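Local coordinates for GAF domain/HD domain protein (Geobacter sulfurreducens, PDB 3EEA) that is of unknown function, this GAF domain being one part of a longer GAF/HD-domain protein that probably has phosphatase activity, at residues T31-V36 against F125-R130; I72-S77 against S93-P98; H84-D89 against N106-A111; L110-V115 against I142-V147. All blocks are in the same frame, centred on the assembly; numbering follows the deposited sequence.

Interaction 1. Residues T31-V36 against F125-R130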
loop_
_atom_site.group_PDB
_atom_site.type_symbol
_atom_site.label_atom_id
_atom_site.label_comp_id
_atom_site.label_asym_id
_atom_site.label_seq_id
_atom_site.Cartn_x
_atom_site.Cartn_y
_atom_site.Cartn_z
ATOM N N THR A 31 -7.799 10.100 9.767
ATOM C CA THR A 31 -8.585 9.252 10.653
ATOM C C THR A 31 -8.233 9.559 12.111
ATOM O O THR A 31 -7.099 9.991 12.409
ATOM C CB THR A 31 -8.243 7.731 10.390
ATOM O OG1 THR A 31 -6.918 7.440 10.870
ATOM C CG2 THR A 31 -8.277 7.408 8.945
ATOM N N ARG A 32 -9.176 9.362 13.019
ATOM C CA ARG A 32 -8.869 9.445 14.441
ATOM C C ARG A 32 -8.144 8.178 14.933
ATOM O O ARG A 32 -7.126 8.225 15.665
ATOM C CB ARG A 32 -10.158 9.675 15.172
ATOM C CG ARG A 32 -10.059 9.836 16.668
ATOM C CD ARG A 32 -11.431 9.897 17.232
ATOM N NE ARG A 32 -11.398 9.911 18.685
ATOM C CZ ARG A 32 -11.223 11.019 19.412
ATOM N NH1 ARG A 32 -11.020 12.197 18.815
ATOM N NH2 ARG A 32 -11.213 10.938 20.737
ATOM N N TRP A 33 -8.681 7.027 14.565
ATOM C CA TRP A 33 -8.032 5.780 14.912
ATOM C C TRP A 33 -8.429 4.651 13.962
ATOM O O TRP A 33 -9.358 4.825 13.140
ATOM C CB TRP A 33 -8.355 5.381 16.330
ATOM C CG TRP A 33 -9.742 5.347 16.747
ATOM C CD1 TRP A 33 -10.322 6.202 17.674
ATOM C CD2 TRP A 33 -10.741 4.313 16.494
ATOM N NE1 TRP A 33 -11.602 5.839 17.905
ATOM C CE2 TRP A 33 -11.901 4.686 17.211
ATOM C CE3 TRP A 33 -10.792 3.179 15.663
ATOM C CZ2 TRP A 33 -13.089 3.947 17.167
ATOM C CZ3 TRP A 33 -11.985 2.428 15.611
ATOM C CH2 TRP A 33 -13.128 2.833 16.345
ATOM N N ILE A 34 -7.660 3.572 14.060
ATOM C CA ILE A 34 -7.796 2.327 13.304
ATOM C C ILE A 34 -7.680 1.154 14.265
ATOM O O ILE A 34 -6.828 1.154 15.162
ATOM C CB ILE A 34 -6.688 2.177 12.210
ATOM C CG1 ILE A 34 -6.644 3.450 11.374
ATOM C CG2 ILE A 34 -6.913 0.881 11.396
ATOM C CD1 ILE A 34 -5.661 3.458 10.156
ATOM N N ALA A 35 -8.593 0.200 14.139
ATOM C CA ALA A 35 -8.632 -0.971 14.984
ATOM C C ALA A 35 -8.733 -2.221 14.097
ATOM O O ALA A 35 -9.690 -2.336 13.325
ATOM C CB ALA A 35 -9.823 -0.889 15.938
ATOM N N VAL A 36 -7.764 -3.137 14.206
ATOM C CA VAL A 36 -7.689 -4.295 13.358
ATOM C C VAL A 36 -7.942 -5.526 14.186
ATOM O O VAL A 36 -7.382 -5.653 15.274
ATOM C CB VAL A 36 -6.281 -4.427 12.646
ATOM C CG1 VAL A 36 -6.290 -5.690 11.720
ATOM C CG2 VAL A 36 -5.935 -3.127 11.937
ATOM N N PHE A 125 -11.433 -1.486 11.222
ATOM C CA PHE A 125 -12.354 -0.397 11.507
ATOM C C PHE A 125 -11.586 0.934 11.590
ATOM O O PHE A 125 -10.496 1.009 12.189
ATOM C CB PHE A 125 -13.045 -0.657 12.794
ATOM C CG PHE A 125 -13.774 -1.991 12.838
ATOM C CD1 PHE A 125 -15.045 -2.105 12.317
ATOM C CD2 PHE A 125 -13.149 -3.134 13.340
ATOM C CE1 PHE A 125 -15.717 -3.336 12.358
ATOM C CE2 PHE A 125 -13.808 -4.371 13.390
ATOM C CZ PHE A 125 -15.083 -4.470 12.871
ATOM N N MET A 126 -12.127 1.949 10.960
ATOM C CA MET A 126 -11.505 3.280 10.888
ATOM C C MET A 126 -12.547 4.264 11.339
ATOM O O MET A 126 -13.711 4.094 11.024
ATOM C CB MET A 126 -11.060 3.579 9.476
ATOM C CG MET A 126 -9.889 2.610 9.052
ATOM S SD MET A 126 -9.310 2.905 7.397
ATOM C CE MET A 126 -8.581 4.482 7.510
ATOM N N ALA A 127 -12.122 5.255 12.129
ATOM C CA ALA A 127 -13.050 6.191 12.740
ATOM C C ALA A 127 -12.527 7.604 12.593
ATOM O O ALA A 127 -11.323 7.834 12.659
ATOM C CB ALA A 127 -13.231 5.865 14.256
ATOM N N ARG A 128 -13.452 8.519 12.414
ATOM C CA ARG A 128 -13.198 9.923 12.704
ATOM C C ARG A 128 -14.439 10.608 13.293
ATOM O O ARG A 128 -15.561 10.051 13.269
ATOM C CB ARG A 128 -12.575 10.666 11.521
ATOM C CG ARG A 128 -13.172 10.515 10.291
ATOM C CD ARG A 128 -12.184 10.986 9.208
ATOM N NE ARG A 128 -12.922 11.289 8.036
ATOM C CZ ARG A 128 -12.506 11.282 6.769
ATOM N NH1 ARG A 128 -13.414 11.576 5.877
ATOM N NH2 ARG A 128 -11.287 10.974 6.375
ATOM N N THR A 129 -14.228 11.786 13.896
ATOM C CA THR A 129 -15.322 12.430 14.611
ATOM C C THR A 129 -16.318 12.879 13.601
ATOM O O THR A 129 -15.944 13.209 12.473
ATOM C CB THR A 129 -14.841 13.592 15.491
ATOM O OG1 THR A 129 -14.027 14.471 14.708
ATOM C CG2 THR A 129 -14.010 13.027 16.657
ATOM N N ARG A 130 -17.587 12.862 14.004
ATOM C CA ARG A 130 -18.725 13.111 13.125
ATOM C C ARG A 130 -18.887 14.551 12.635
ATOM O O ARG A 130 -19.742 14.803 11.790
ATOM C CB ARG A 130 -20.034 12.747 13.835
ATOM C CG ARG A 130 -20.213 11.287 14.127
ATOM C CD ARG A 130 -21.567 11.045 14.775
ATOM N NE ARG A 130 -22.632 11.158 13.776
ATOM C CZ ARG A 130 -23.632 12.037 13.785
ATOM N NH1 ARG A 130 -23.771 12.927 14.749
ATOM N NH2 ARG A 130 -24.515 12.013 12.794
#

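Interaction 2. Residues I72-S77 against S93-P98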
loop_
_atom_site.group_PDB
_atom_site.type_symbol
_atom_site.label_atom_id
_atom_site.label_comp_id
_atom_site.label_asym_id
_atom_site.label_seq_id
_atom_site.Cartn_x
_atom_site.Cartn_y
_atom_site.Cartn_z
ATOM N N ILE A 72 -23.622 -8.560 17.446
ATOM C CA ILE A 72 -23.471 -7.266 16.841
ATOM C C ILE A 72 -23.963 -7.342 15.404
ATOM O O ILE A 72 -23.205 -7.742 14.504
ATOM C CB ILE A 72 -21.977 -6.791 16.885
ATOM C CG1 ILE A 72 -21.452 -6.871 18.297
ATOM C CG2 ILE A 72 -21.888 -5.335 16.375
ATOM C CD1 ILE A 72 -19.946 -6.650 18.424
ATOM N N PRO A 73 -25.225 -6.945 15.155
ATOM C CA PRO A 73 -25.778 -7.094 13.790
ATOM C C PRO A 73 -24.956 -6.501 12.633
ATOM O O PRO A 73 -24.881 -7.116 11.563
ATOM C CB PRO A 73 -27.158 -6.429 13.884
ATOM C CG PRO A 73 -27.587 -6.641 15.318
ATOM C CD PRO A 73 -26.260 -6.536 16.128
ATOM N N LEU A 74 -24.324 -5.340 12.824
ATOM C CA LEU A 74 -23.462 -4.758 11.776
ATOM C C LEU A 74 -22.387 -5.734 11.311
ATOM O O LEU A 74 -22.040 -5.811 10.095
ATOM C CB LEU A 74 -22.759 -3.496 12.287
ATOM C CG LEU A 74 -22.004 -2.632 11.267
ATOM C CD1 LEU A 74 -22.970 -1.768 10.486
ATOM C CD2 LEU A 74 -20.940 -1.761 11.944
ATOM N N LEU A 75 -21.840 -6.456 12.284
ATOM C CA LEU A 75 -20.731 -7.348 12.059
ATOM C C LEU A 75 -21.214 -8.590 11.412
ATOM O O LEU A 75 -20.525 -9.169 10.564
ATOM C CB LEU A 75 -20.071 -7.701 13.383
ATOM C CG LEU A 75 -18.599 -8.079 13.350
ATOM C CD1 LEU A 75 -17.767 -7.054 12.563
ATOM C CD2 LEU A 75 -18.072 -8.267 14.777
ATOM N N LYS A 76 -22.392 -9.048 11.812
ATOM C CA LYS A 76 -22.952 -10.207 11.145
ATOM C C LYS A 76 -23.214 -9.890 9.675
ATOM O O LYS A 76 -22.984 -10.726 8.819
ATOM C CB LYS A 76 -24.213 -10.707 11.826
ATOM C CG LYS A 76 -24.750 -11.969 11.208
ATOM C CD LYS A 76 -25.821 -12.590 12.079
ATOM C CE LYS A 76 -26.691 -13.488 11.260
ATOM N NZ LYS A 76 -27.747 -12.707 10.503
ATOM N N SER A 77 -23.727 -8.693 9.393
ATOM C CA SER A 77 -23.961 -8.257 8.002
ATOM C C SER A 77 -22.698 -8.141 7.204
ATOM O O SER A 77 -22.627 -8.599 6.027
ATOM C CB SER A 77 -24.696 -6.904 7.980
ATOM O OG SER A 77 -26.016 -7.135 8.508
ATOM N N SER A 93 -27.746 3.926 16.221
ATOM C CA SER A 93 -27.856 2.768 15.342
ATOM C C SER A 93 -28.269 1.527 16.121
ATOM O O SER A 93 -27.620 1.144 17.099
ATOM C CB SER A 93 -26.521 2.490 14.664
ATOM O OG SER A 93 -26.588 1.304 13.918
ATOM N N ASP A 94 -29.337 0.889 15.663
ATOM C CA ASP A 94 -29.774 -0.398 16.202
ATOM C C ASP A 94 -28.827 -1.548 15.789
ATOM O O ASP A 94 -28.934 -2.651 16.313
ATOM C CB ASP A 94 -31.175 -0.719 15.669
ATOM C CG ASP A 94 -31.142 -1.158 14.214
ATOM O OD1 ASP A 94 -31.647 -0.429 13.332
ATOM O OD2 ASP A 94 -30.563 -2.231 13.930
ATOM N N LEU A 95 -27.935 -1.311 14.833
ATOM C CA LEU A 95 -27.016 -2.369 14.358
ATOM C C LEU A 95 -25.821 -2.635 15.292
ATOM O O LEU A 95 -24.959 -3.494 15.018
ATOM C CB LEU A 95 -26.458 -2.007 12.983
ATOM C CG LEU A 95 -27.411 -1.571 11.883
ATOM C CD1 LEU A 95 -26.693 -1.834 10.562
ATOM C CD2 LEU A 95 -28.783 -2.261 11.941
ATOM N N LEU A 96 -25.760 -1.863 16.369
ATOM C CA LEU A 96 -24.740 -1.994 17.366
ATOM C C LEU A 96 -25.385 -2.404 18.695
ATOM O O LEU A 96 -26.581 -2.291 18.888
ATOM C CB LEU A 96 -24.041 -0.646 17.541
ATOM C CG LEU A 96 -22.875 -0.261 16.629
ATOM C CD1 LEU A 96 -22.731 -1.183 15.478
ATOM C CD2 LEU A 96 -23.060 1.138 16.187
ATOM N N THR A 97 -24.540 -2.879 19.576
ATOM C CA THR A 97 -24.776 -3.020 20.990
ATOM C C THR A 97 -24.992 -1.640 21.708
ATOM O O THR A 97 -24.426 -0.616 21.296
ATOM C CB THR A 97 -23.506 -3.747 21.511
ATOM O OG1 THR A 97 -23.771 -5.149 21.618
ATOM C CG2 THR A 97 -23.042 -3.208 22.780
ATOM N N PRO A 98 -25.814 -1.598 22.792
ATOM C CA PRO A 98 -25.847 -0.382 23.618
ATOM C C PRO A 98 -24.459 0.106 24.038
ATOM O O PRO A 98 -24.177 1.305 23.944
ATOM C CB PRO A 98 -26.646 -0.832 24.853
ATOM C CG PRO A 98 -27.598 -1.846 24.309
ATOM C CD PRO A 98 -26.897 -2.535 23.163
#

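Interaction 3. Residues H84-D89 against N106-A111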
loop_
_atom_site.group_PDB
_atom_site.type_symbol
_atom_site.label_atom_id
_atom_site.label_comp_id
_atom_site.label_asym_id
_atom_site.label_seq_id
_atom_site.Cartn_x
_atom_site.Cartn_y
_atom_site.Cartn_z
ATOM N N HIS A 84 -17.866 -4.032 2.859
ATOM C CA HIS A 84 -17.688 -2.928 3.781
ATOM C C HIS A 84 -19.003 -2.262 4.114
ATOM O O HIS A 84 -19.949 -2.291 3.291
ATOM C CB HIS A 84 -16.714 -1.893 3.248
ATOM C CG HIS A 84 -17.279 -0.930 2.247
ATOM N ND1 HIS A 84 -17.475 -1.245 0.918
ATOM C CD2 HIS A 84 -17.684 0.361 2.392
ATOM C CE1 HIS A 84 -17.950 -0.181 0.288
ATOM N NE2 HIS A 84 -18.097 0.797 1.162
ATOM N N LEU A 85 -19.061 -1.679 5.314
ATOM C CA LEU A 85 -20.241 -0.910 5.755
ATOM C C LEU A 85 -19.734 0.352 6.448
ATOM O O LEU A 85 -18.660 0.333 7.027
ATOM C CB LEU A 85 -21.087 -1.753 6.725
ATOM C CG LEU A 85 -21.702 -2.981 6.065
ATOM C CD1 LEU A 85 -22.345 -3.967 7.080
ATOM C CD2 LEU A 85 -22.717 -2.537 4.961
ATOM N N MET A 86 -20.485 1.449 6.377
ATOM C CA MET A 86 -20.134 2.668 7.136
ATOM C C MET A 86 -21.314 3.143 7.985
ATOM O O MET A 86 -22.425 3.226 7.480
ATOM C CB MET A 86 -19.705 3.783 6.181
ATOM C CG MET A 86 -19.273 5.124 6.877
ATOM S SD MET A 86 -18.529 6.302 5.718
ATOM C CE MET A 86 -20.015 6.824 4.781
ATOM N N LEU A 87 -21.070 3.448 9.256
ATOM C CA LEU A 87 -22.076 4.078 10.096
ATOM C C LEU A 87 -21.714 5.511 10.315
ATOM O O LEU A 87 -20.662 5.796 10.907
ATOM C CB LEU A 87 -22.131 3.403 11.447
ATOM C CG LEU A 87 -22.750 2.037 11.480
ATOM C CD1 LEU A 87 -22.727 1.546 12.905
ATOM C CD2 LEU A 87 -24.201 2.080 10.917
ATOM N N THR A 88 -22.586 6.412 9.862
ATOM C CA THR A 88 -22.326 7.828 10.024
ATOM C C THR A 88 -22.946 8.371 11.312
ATOM O O THR A 88 -22.634 9.487 11.699
ATOM C CB THR A 88 -22.774 8.652 8.786
ATOM O OG1 THR A 88 -24.175 8.507 8.599
ATOM C CG2 THR A 88 -22.024 8.172 7.519
ATOM N N ASP A 89 -23.779 7.571 11.980
ATOM C CA ASP A 89 -24.409 7.953 13.242
ATOM C C ASP A 89 -24.531 6.714 14.155
ATOM O O ASP A 89 -25.629 6.185 14.386
ATOM C CB ASP A 89 -25.781 8.587 12.959
ATOM C CG ASP A 89 -26.355 9.352 14.158
ATOM O OD1 ASP A 89 -25.691 9.497 15.215
ATOM O OD2 ASP A 89 -27.509 9.815 14.038
ATOM N N ASN A 106 -19.703 9.751 18.985
ATOM C CA ASN A 106 -19.139 10.943 18.331
ATOM C C ASN A 106 -18.420 10.670 17.017
ATOM O O ASN A 106 -17.706 11.570 16.487
ATOM C CB ASN A 106 -18.138 11.651 19.256
ATOM C CG ASN A 106 -18.809 12.449 20.364
ATOM O OD1 ASN A 106 -18.185 12.714 21.404
ATOM N ND2 ASN A 106 -20.070 12.826 20.161
ATOM N N LEU A 107 -18.576 9.447 16.492
ATOM C CA LEU A 107 -17.708 8.961 15.406
ATOM C C LEU A 107 -18.455 8.515 14.145
ATOM O O LEU A 107 -19.593 8.092 14.225
ATOM C CB LEU A 107 -16.829 7.816 15.954
ATOM C CG LEU A 107 -15.914 8.077 17.158
ATOM C CD1 LEU A 107 -15.265 6.770 17.703
ATOM C CD2 LEU A 107 -14.791 9.059 16.887
ATOM N N CYS A 108 -17.828 8.712 12.982
ATOM C CA CYS A 108 -18.216 8.087 11.732
ATOM C C CYS A 108 -17.328 6.823 11.678
ATOM O O CYS A 108 -16.111 6.957 11.842
ATOM C CB CYS A 108 -17.884 9.034 10.567
ATOM S SG CYS A 108 -18.034 8.217 8.953
ATOM N N VAL A 109 -17.911 5.634 11.476
ATOM C CA VAL A 109 -17.110 4.369 11.501
ATOM C C VAL A 109 -17.244 3.570 10.217
ATOM O O VAL A 109 -18.346 3.280 9.748
ATOM C CB VAL A 109 -17.401 3.479 12.717
ATOM C CG1 VAL A 109 -16.511 2.195 12.658
ATOM C CG2 VAL A 109 -17.225 4.272 14.051
ATOM N N LEU A 110 -16.093 3.303 9.607
ATOM C CA LEU A 110 -16.026 2.513 8.429
ATOM C C LEU A 110 -15.507 1.120 8.817
ATOM O O LEU A 110 -14.458 1.012 9.449
ATOM C CB LEU A 110 -15.117 3.165 7.418
ATOM C CG LEU A 110 -14.803 2.396 6.165
ATOM C CD1 LEU A 110 -16.026 2.302 5.240
ATOM C CD2 LEU A 110 -13.606 3.056 5.435
ATOM N N ALA A 111 -16.246 0.093 8.429
ATOM C CA ALA A 111 -15.909 -1.322 8.709
ATOM C C ALA A 111 -15.554 -2.020 7.392
ATOM O O ALA A 111 -16.414 -2.174 6.522
ATOM C CB ALA A 111 -17.110 -1.992 9.347
#

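Interaction 4. Residues L110-V115 against I142-V147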
loop_
_atom_site.group_PDB
_atom_site.type_symbol
_atom_site.label_atom_id
_atom_site.label_comp_id
_atom_site.label_asym_id
_atom_site.label_seq_id
_atom_site.Cartn_x
_atom_site.Cartn_y
_atom_site.Cartn_z
ATOM N N LEU A 110 -16.093 3.303 9.607
ATOM C CA LEU A 110 -16.026 2.513 8.429
ATOM C C LEU A 110 -15.507 1.120 8.817
ATOM O O LEU A 110 -14.458 1.012 9.449
ATOM C CB LEU A 110 -15.117 3.165 7.418
ATOM C CG LEU A 110 -14.803 2.396 6.165
ATOM C CD1 LEU A 110 -16.026 2.302 5.240
ATOM C CD2 LEU A 110 -13.606 3.056 5.435
ATOM N N ALA A 111 -16.246 0.093 8.429
ATOM C CA ALA A 111 -15.909 -1.322 8.709
ATOM C C ALA A 111 -15.554 -2.020 7.392
ATOM O O ALA A 111 -16.414 -2.174 6.522
ATOM C CB ALA A 111 -17.110 -1.992 9.347
ATOM N N VAL A 112 -14.306 -2.430 7.242
ATOM C CA VAL A 112 -13.818 -3.039 6.021
ATOM C C VAL A 112 -13.346 -4.471 6.314
ATOM O O VAL A 112 -12.368 -4.693 7.063
ATOM C CB VAL A 112 -12.689 -2.244 5.380
ATOM C CG1 VAL A 112 -12.231 -2.932 4.095
ATOM C CG2 VAL A 112 -13.150 -0.801 5.085
ATOM N N PRO A 113 -14.025 -5.460 5.704
ATOM C CA PRO A 113 -13.617 -6.840 5.980
ATOM C C PRO A 113 -12.324 -7.126 5.274
ATOM O O PRO A 113 -12.098 -6.579 4.187
ATOM C CB PRO A 113 -14.724 -7.702 5.370
ATOM C CG PRO A 113 -15.421 -6.852 4.415
ATOM C CD PRO A 113 -15.247 -5.384 4.880
ATOM N N MET A 114 -11.475 -7.935 5.901
ATOM C CA MET A 114 -10.257 -8.470 5.229
ATOM C C MET A 114 -10.710 -9.737 4.507
ATOM O O MET A 114 -11.039 -10.746 5.131
ATOM C CB MET A 114 -9.158 -8.768 6.251
ATOM C CG MET A 114 -8.706 -7.582 7.092
ATOM S SD MET A 114 -7.423 -8.021 8.379
ATOM C CE MET A 114 -6.408 -9.047 7.369
ATOM N N VAL A 115 -10.791 -9.663 3.184
ATOM C CA VAL A 115 -11.318 -10.738 2.381
ATOM C C VAL A 115 -10.222 -11.257 1.433
ATOM O O VAL A 115 -9.492 -10.470 0.758
ATOM C CB VAL A 115 -12.474 -10.220 1.514
ATOM C CG1 VAL A 115 -12.988 -11.315 0.597
ATOM C CG2 VAL A 115 -13.586 -9.656 2.374
ATOM N N ILE A 142 -9.327 3.506 -1.822
ATOM C CA ILE A 142 -7.932 3.354 -1.360
ATOM C C ILE A 142 -7.825 2.378 -0.195
ATOM O O ILE A 142 -6.992 1.460 -0.221
ATOM C CB ILE A 142 -7.333 4.708 -0.964
ATOM C CG1 ILE A 142 -7.266 5.607 -2.222
ATOM C CG2 ILE A 142 -5.926 4.454 -0.323
ATOM C CD1 ILE A 142 -6.942 7.041 -1.981
ATOM N N ILE A 143 -8.649 2.596 0.824
ATOM C CA ILE A 143 -8.710 1.742 1.981
ATOM C C ILE A 143 -8.973 0.273 1.597
ATOM O O ILE A 143 -8.234 -0.619 2.015
ATOM C CB ILE A 143 -9.747 2.254 3.020
ATOM C CG1 ILE A 143 -9.262 3.623 3.617
ATOM C CG2 ILE A 143 -9.920 1.259 4.130
ATOM C CD1 ILE A 143 -10.365 4.429 4.314
ATOM N N ARG A 144 -10.025 0.053 0.809
ATOM C CA ARG A 144 -10.371 -1.304 0.406
ATOM C C ARG A 144 -9.218 -2.002 -0.352
ATOM O O ARG A 144 -8.914 -3.197 -0.136
ATOM C CB ARG A 144 -11.651 -1.267 -0.472
ATOM C CG ARG A 144 -12.840 -0.970 0.360
ATOM C CD ARG A 144 -14.116 -0.780 -0.488
ATOM N NE ARG A 144 -14.365 -2.001 -1.245
ATOM C CZ ARG A 144 -15.317 -2.124 -2.175
ATOM N NH1 ARG A 144 -16.067 -1.095 -2.522
ATOM N NH2 ARG A 144 -15.469 -3.285 -2.754
ATOM N N ASP A 145 -8.565 -1.253 -1.232
ATOM C CA ASP A 145 -7.416 -1.785 -1.981
ATOM C C ASP A 145 -6.293 -2.228 -1.054
ATOM O O ASP A 145 -5.795 -3.382 -1.139
ATOM C CB ASP A 145 -6.912 -0.735 -2.949
ATOM C CG ASP A 145 -7.779 -0.609 -4.199
ATOM O OD1 ASP A 145 -8.420 -1.586 -4.590
ATOM O OD2 ASP A 145 -7.700 0.472 -4.849
ATOM N N LEU A 146 -5.899 -1.314 -0.151
ATOM C CA LEU A 146 -4.726 -1.552 0.728
ATOM C C LEU A 146 -5.011 -2.710 1.712
ATOM O O LEU A 146 -4.204 -3.604 1.896
ATOM C CB LEU A 146 -4.347 -0.287 1.468
ATOM C CG LEU A 146 -3.676 0.768 0.585
ATOM C CD1 LEU A 146 -3.168 1.940 1.420
ATOM C CD2 LEU A 146 -2.555 0.212 -0.239
ATOM N N VAL A 147 -6.224 -2.759 2.239
ATOM C CA VAL A 147 -6.641 -3.822 3.128
ATOM C C VAL A 147 -6.667 -5.135 2.373
ATOM O O VAL A 147 -6.288 -6.155 2.900
ATOM C CB VAL A 147 -8.009 -3.526 3.797
ATOM C CG1 VAL A 147 -8.607 -4.759 4.571
ATOM C CG2 VAL A 147 -7.876 -2.303 4.691
#

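Interaction 1. Residues T31-V36 against F125-R130
R32 and W33 both face A127 in a classic beta bulge, at the start of an antiparallel pairing inside the GAF-domain sheet. The oxygen of A127 takes both backbone N-H groups of the bulge. The bond from R32 N to A127 O is short, 2.7 Å, and lies in the carbonyl plane. The one from W33 N to A127 O is weak, at 3.4 Å. A127 N returns a bond to W33 O, 3.0 Å. Beyond the bulge the pairing is regular. A35 N and F125 O, and F125 N and A35 O, bond in both directions, the second almost straight at 177°.

On the face of W33, A35, F125 and A127, the methyl of A127 sits over the middle of the indole. Its CB is 3.4 Å from the centroid of the W33 six-membered ring, a CH-pi contact only 11° off the normal. The ring gets there because W33 CG stands between its own backbone N and carbonyl carbon (chi1 51°), which turns the indole across the neighbouring strand. Putting an alanine at W33 would probably leave the A127 methyl without its aromatic cover and open a gap beside F125 CB. R32, W33 and F125 also line the pocket that holds a polyether, probably from the crystallisation liquor.

On the other face M126 lies alongside I34, both pointing the same way. R128 turns its guanidinium to the K30 carbonyl and to E139. The bend at chi3 of M126 brings M126 CE within 4.1 Å of I34 CD1.

Interaction 2. Residues I72-S77 against S93-P98
The chain at L95 and L96 passes the first turn of helix 73-81, and the backbones are joined by one hydrogen bond, from L74 N to L95 O, 2.9 Å. The L95 carbonyl closes on the start of the helix from a loop that is itself tightly folded. S93 to L96 form a type I beta turn, and S93 OG accepts from L95 N at 3.1 Å, an ST turn. This pairs a helix N terminus with a compact turn within the GAF domain.

The bond at L95 O is fairly straight, 161° at the hydrogen. The donor lies in the carbonyl plane, on a lone pair. I72 is the N-cap residue, and I72 O accepts from both L75 N and K76 N. P73 N has no hydrogen to give, so the L95 carbonyl is taken by the next residue. The proline ring still packs on it, with P73 CD 3.5 Å from L95 O.

The side chains around this bond are apolar. L74 is the middle of the group. Its CG points opposite to its backbone N (chi1 -170°), which lays the branch between two leucines. L74 crosses L95 at about a right angle and runs side by side with L96. I72 CG2 also touches the L96 CD1 methyl. I72, L74 and L96 belong to the pocket that holds the bound polyether. Outside the two segments, L87 of strand 85-87 packs on both L74 and L96. L74 CD1 meets L95 CD1 at 3.7 Å, and L74 CB lies 3.9 Å from L96 CD1.

Interaction 3. Residues H84-D89 against N106-A111
L85 and L87 pair with A111 and V109 in a regular antiparallel arrangement, and the tight part of the contact is this backbone. Each pair is bonded both ways. A111 N reaches L85 O at 2.8 Å, nearly along the C=O axis. V109 N gives an equally short bond, 2.8 Å, to L87 O, with its donor tilted 17° from the carbonyl plane. Between them M86 and L110 form the non-hydrogen-bonded pair. There the M86 CA hydrogen points at V109 O, with CA 3.2 Å from that oxygen.

The side chains are looser. On the face of M86 and L110, M86 stretches away from its own backbone N (chi1 -179°) and then bends at chi3. Its sulfur lies beside that of C108, M86 SD to C108 SG 3.8 Å, while T88 CG2 touches the same cysteine sulfur from farther off, toward the exposed end of the strand. L110 CD1 reaches back over the neighbouring strand. It lies 3.7 Å from L85 O, and touches H84 CD2 at 3.8 Å and M86 CB at 4.1 Å. Strand 85-87 and its flanks, L85 and L87 included, stay partly open to solvent, whereas C108, V109, L110 and A111 are buried.

On the face of L85 and L87, those two leucines pack on L74 of helix 73-81. L107 is part of the pocket occupied by the polyether and leans on A127 of strand 119-129. Strand 85-87 is an outermost strand of the sheet within this chain, with strand 107-116 between it and strand 119-129, and H84 and L110 meeting helix 137-158 across the opposite face.

Interaction 4. Residues L110-V115 against I142-V147
V112 is the bump at the middle of this contact, and it fits between I143 and V147 on the helix. These two are four residues apart, one turn, so they bracket V112 along the helix. V112 sends its two methyls to different sides. CG2 goes to I143 CG2, 3.9 Å away, and CG1 to V147 CG1, 4.1 Å away. This split follows from CG1 lying opposite the backbone N (chi1 -180°). The aliphatic part of R144 borders the same CG1 methyl on the solvent side.

At one end L110 and I143 meet tip to tip, with L110 CD2 3.7 Å from I143 CD1. At the other, M114 crosses V147 at about a right angle, and M114 CG lies 3.8 Å from V147 CG1. No hydrogen bond joins the two segments; the fit is made mainly by apolar side chains.

The axes of 110-115 and 142-147 are 8.9 Å apart at closest and run at 28° to each other, a helix laid over a sheet as in the GAF fold. Helix 137-158 also meets strand 119-129, with I143 on M126 and V147 on V124. L146 turns to helix 14-28, and it also packs on H149 of the second subunit.

From the N terminus, T31-V36 is the first segment reached, and interaction 1 closes its long loop only at F125-R130. Interactions 2 and 3 lie wholly within that loop. They cross each other, because H84-D89 comes before S93-P98 and N106-A111 after it. Interaction 4 begins on L110 and A111, which end interaction 3, and closes past interaction 1, so interactions 1 and 4 cross too. Interaction 2 closes before interaction 4 opens. Interactions 1 and 3 join strands of one sheet, and R128 O meets C108 N between them. Interaction 2 ties helix 73-81 to the loop before helix 98-103, and interaction 4 sets helix 137-158 on the sheet.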